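PDB 6K8H: aminotransferase class-III from Sphaerobacter thermophilus DSM 20745, which belongs to the class-III aminotransferases, pyridoxal-phosphate-dependent enzymes of fold type I, and is modelled here as a two-subunit assembly with (5-hydroxy-4,6-dimethylpyridin-3-yl)methyl dihydrogen phosphate. Local coordinates for residues B[420-423]-B[424-427]; B[68-71]-B[72-75]. One frame throughout, in Å; residues are numbered along the deposited sequence.

In the fold
Interaction 2 (68-75) comes first along the chain, just after strand 63-66, whereas interaction 1 (420-427) joins strand 418-420 to the C-terminal helix 427-445. Though some 340 residues apart in sequence, they lie side by side, with centres about 11 Å apart. Thr423 N and Ile75 O, 2.9 Å apart, probably form a hydrogen bond, and Cys420 SG packs 3.2 Å from Val68 O. A turn near the C-terminal end of the chain thus lies against a left-handed helical turn early in the chain. Interaction 2 lies nearer the centre of the chain and nearer the bound ligand, with the Tyr71 side chain about 6 Å from it; the side chain of Cys420 is about 11 Å from it.

Interaction 1 (B[420-423]-B[424-427]); sequences CLST and PMGV
Residues 420-427 form a local turn contact in the loop between strand 418-420 and helix 427-445: a type I beta turn from Ser422 to Met425, with the methionine side chain folded back against Leu421 and Ser422, just after the strand. The turn is closed by Met425 N, which donates to Ser422 O at 2.9 Å. The bond is fairly straight at the hydrogen, 158°, but the donor stands above the carbonyl plane and well off either lone pair. Thr423 and Pro424 occupy the two corners, where the proline ring limits the backbone and offers no N-H.

Beyond CG the Met425 chain is fully extended, and this carries SD back to the backbone N of Ser422. There the sulfur accepts a weak but nearly linear bond from Ser422 N at 3.6 Å. The same sulfur lies against Leu421, 3.9 Å from its CD2, and the two side chains cross at about a right angle. With CG set beside its backbone N (chi1 -45°), Leu421 also reaches Leu346 and Leu350 of helix 337-361. Ser422 OG, tucked between its own N and carbonyl carbon (chi1 64°), touches Pro424 CD at 3.4 Å. Ser422 OG also lies alongside the methionine, 3.8 Å from Met425 CG.

Thr423 OG1 lies 3.2 Å from CD of the following residue, Pro424, while its hydrogen-bond partner is His76 ND1. Two nitrogens of Arg342 bind Thr423 O and Met425 O, so one guanidinium group bridges the carbonyls of the second and fourth residues of the turn. Gly426 then takes the N-cap position of helix 427-445, its N bonded to Glu429 OE1.

Because Met425 supplies both a backbone donor and a sulfur acceptor to Ser422, one residue binds the serine through its carbonyl and its N-H, combining a regular backbone bond with a weak one to a soft, polarisable sulfur in largely buried surroundings.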
loop_
_atom_site.group_PDB
_atom_site.type_symbol
_atom_site.label_atom_id
_atom_site.label_comp_id
_atom_site.label_asym_id
_atom_site.label_seq_id
_atom_site.Cartn_x
_atom_site.Cartn_y
_atom_site.Cartn_z
ATOM N N CYS B 420 11.070 -20.893 1.141
ATOM C CA CYS B 420 12.169 -20.020 1.532
ATOM C C CYS B 420 12.657 -20.407 2.924
ATOM O O CYS B 420 11.891 -20.854 3.782
ATOM C CB CYS B 420 11.786 -18.535 1.468
ATOM S SG CYS B 420 10.430 -18.067 2.571
ATOM N N LEU B 421 13.950 -20.228 3.140
ATOM C CA LEU B 421 14.505 -20.406 4.475
ATOM C C LEU B 421 14.420 -19.122 5.307
ATOM O O LEU B 421 14.280 -18.013 4.792
ATOM C CB LEU B 421 15.962 -20.859 4.390
ATOM C CG LEU B 421 16.321 -21.954 3.397
ATOM C CD1 LEU B 421 17.836 -22.158 3.375
ATOM C CD2 LEU B 421 15.620 -23.243 3.787
ATOM N N SER B 422 14.507 -19.298 6.622
ATOM C CA SER B 422 14.632 -18.198 7.565
ATOM C C SER B 422 15.891 -18.388 8.413
ATOM O O SER B 422 16.390 -19.508 8.586
ATOM C CB SER B 422 13.383 -18.099 8.445
ATOM O OG SER B 422 13.235 -19.261 9.251
ATOM N N THR B 423 16.406 -17.273 8.938
ATOM C CA THR B 423 17.655 -17.322 9.690
ATOM C C THR B 423 17.604 -18.170 10.967
ATOM O O THR B 423 18.675 -18.648 11.378
ATOM C CB THR B 423 18.132 -15.901 10.044
ATOM O OG1 THR B 423 17.120 -15.222 10.790
ATOM C CG2 THR B 423 18.489 -15.102 8.786
ATOM N N PRO B 424 16.462 -18.402 11.634
ATOM C CA PRO B 424 16.477 -19.366 12.749
ATOM C C PRO B 424 16.763 -20.790 12.312
ATOM O O PRO B 424 16.979 -21.650 13.177
ATOM C CB PRO B 424 15.066 -19.240 13.350
ATOM C CG PRO B 424 14.619 -17.892 12.966
ATOM C CD PRO B 424 15.177 -17.673 11.593
ATOM N N MET B 425 16.768 -21.078 11.013
ATOM C CA MET B 425 16.951 -22.446 10.555
ATOM C C MET B 425 18.413 -22.852 10.543
ATOM O O MET B 425 19.315 -22.032 10.346
ATOM C CB MET B 425 16.375 -22.639 9.150
ATOM C CG MET B 425 14.873 -22.661 9.109
ATOM S SD MET B 425 14.241 -22.828 7.424
ATOM C CE MET B 425 12.484 -22.779 7.770
ATOM N N GLY B 426 18.631 -24.146 10.747
ATOM C CA GLY B 426 19.923 -24.763 10.571
ATOM C C GLY B 426 19.797 -26.100 9.869
ATOM O O GLY B 426 18.767 -26.404 9.250
ATOM N N VAL B 427 20.859 -26.904 9.943
ATOM C CA VAL B 427 20.806 -28.245 9.355
ATOM C C VAL B 427 19.638 -29.072 9.885
ATOM O O VAL B 427 19.010 -29.789 9.087
ATOM C CB VAL B 427 22.171 -28.945 9.528
ATOM C CG1 VAL B 427 22.060 -30.433 9.261
ATOM C CG2 VAL B 427 23.188 -28.298 8.605
#

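Interaction 2 (B[68-71]-B[72-75]); sequences VNNY and TALI
Thr72 OG1 donates to the carbonyl O of the preceding residue, Tyr71, at 2.6 Å, meeting it from the side with a C=O...donor angle of 109°. The hydroxyl reaches it by standing between the threonine's own N and carbonyl carbon (chi1 76°). The backbone underneath is unusual: Asn69, Asn70, Tyr71 and Thr72 all have positive phi, so the chain makes a short left-handed helical turn. Thr72 N closes it with a bond to Val68 O, 2.9 Å long and almost in line with the carbonyl. Leu74 N follows with a nearly straight bond of 3.1 Å to Asn69 O, while Ala73 N reaches Asn70 O only weakly.

Side chains add lighter contacts. Leu74 CD1 rests 4.1 Å from Asn70 CB, and Asn69 CB lies 3.5 Å from the backbone O of Leu74. Val68 CG1 covers one face of the Tyr71 ring near its rim. The Asn70 amide serves partners beyond the turn: OD1 takes a bond from Arg36, and ND2 donates to Thr317 O of the second subunit.

The turn leads from strand 63-66 into the loop before helix 81-91, with Thr72 against Phe418 and Cys420 of strand 418-420, and Ala73 packed on Phe318 of the second subunit at the dimer interface.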
loop_
_atom_site.group_PDB
_atom_site.type_symbol
_atom_site.label_atom_id
_atom_site.label_comp_id
_atom_site.label_asym_id
_atom_site.label_seq_id
_atom_site.Cartn_x
_atom_site.Cartn_y
_atom_site.Cartn_z
ATOM N N VAL B 68 7.262 -20.703 4.307
ATOM C CA VAL B 68 6.595 -19.667 3.524
ATOM C C VAL B 68 6.985 -18.282 4.010
ATOM O O VAL B 68 7.331 -17.415 3.210
ATOM C CB VAL B 68 5.061 -19.845 3.546
ATOM C CG1 VAL B 68 4.387 -18.820 2.626
ATOM C CG2 VAL B 68 4.677 -21.266 3.172
ATOM N N ASN B 69 6.925 -18.059 5.328
ATOM C CA ASN B 69 7.388 -16.822 5.955
ATOM C C ASN B 69 6.759 -15.594 5.304
ATOM O O ASN B 69 7.445 -14.661 4.871
ATOM C CB ASN B 69 8.910 -16.750 5.926
ATOM C CG ASN B 69 9.539 -17.944 6.595
ATOM O OD1 ASN B 69 10.105 -18.825 5.932
ATOM N ND2 ASN B 69 9.431 -17.997 7.918
ATOM N N ASN B 70 5.430 -15.614 5.240
ATOM C CA ASN B 70 4.642 -14.555 4.611
ATOM C C ASN B 70 5.174 -14.250 3.211
ATOM O O ASN B 70 5.443 -13.102 2.845
ATOM C CB ASN B 70 4.601 -13.298 5.474
ATOM C CG ASN B 70 3.348 -12.490 5.225
ATOM O OD1 ASN B 70 2.324 -13.058 4.865
ATOM N ND2 ASN B 70 3.423 -11.173 5.395
ATOM N N TYR B 71 5.341 -15.318 2.430
ATOM C CA TYR B 71 5.811 -15.244 1.052
ATOM C C TYR B 71 7.152 -14.513 0.957
ATOM O O TYR B 71 7.338 -13.604 0.150
ATOM C CB TYR B 71 4.734 -14.637 0.147
ATOM C CG TYR B 71 3.686 -15.706 -0.134
ATOM C CD1 TYR B 71 2.634 -15.928 0.749
ATOM C CD2 TYR B 71 3.816 -16.557 -1.219
ATOM C CE1 TYR B 71 1.706 -16.947 0.522
ATOM C CE2 TYR B 71 2.894 -17.563 -1.465
ATOM C CZ TYR B 71 1.846 -17.762 -0.591
ATOM O OH TYR B 71 0.938 -18.773 -0.838
ATOM N N THR B 72 8.099 -14.961 1.788
ATOM C CA THR B 72 9.524 -14.593 1.863
ATOM C C THR B 72 9.775 -13.271 2.582
ATOM O O THR B 72 10.944 -12.845 2.638
ATOM C CB THR B 72 10.243 -14.537 0.493
ATOM O OG1 THR B 72 9.886 -13.345 -0.224
ATOM C CG2 THR B 72 9.932 -15.764 -0.359
ATOM N N ALA B 73 8.749 -12.608 3.130
ATOM C CA ALA B 73 8.958 -11.312 3.777
ATOM C C ALA B 73 9.726 -11.435 5.092
ATOM O O ALA B 73 10.518 -10.552 5.436
ATOM C CB ALA B 73 7.619 -10.610 4.014
ATOM N N LEU B 74 9.463 -12.472 5.873
ATOM C CA LEU B 74 10.039 -12.586 7.215
ATOM C C LEU B 74 11.264 -13.491 7.149
ATOM O O LEU B 74 11.253 -14.650 7.565
ATOM C CB LEU B 74 8.988 -13.082 8.209
ATOM C CG LEU B 74 8.163 -11.937 8.814
ATOM C CD1 LEU B 74 7.279 -11.252 7.752
ATOM C CD2 LEU B 74 7.330 -12.453 9.966
ATOM N N ILE B 75 12.355 -12.920 6.644
ATOM C CA ILE B 75 13.582 -13.691 6.486
ATOM C C ILE B 75 14.153 -14.107 7.835
ATOM O O ILE B 75 14.940 -15.055 7.900
ATOM C CB ILE B 75 14.590 -12.890 5.636
ATOM C CG1 ILE B 75 15.811 -13.760 5.264
ATOM C CG2 ILE B 75 14.965 -11.588 6.335
ATOM C CD1 ILE B 75 16.436 -13.382 3.934
#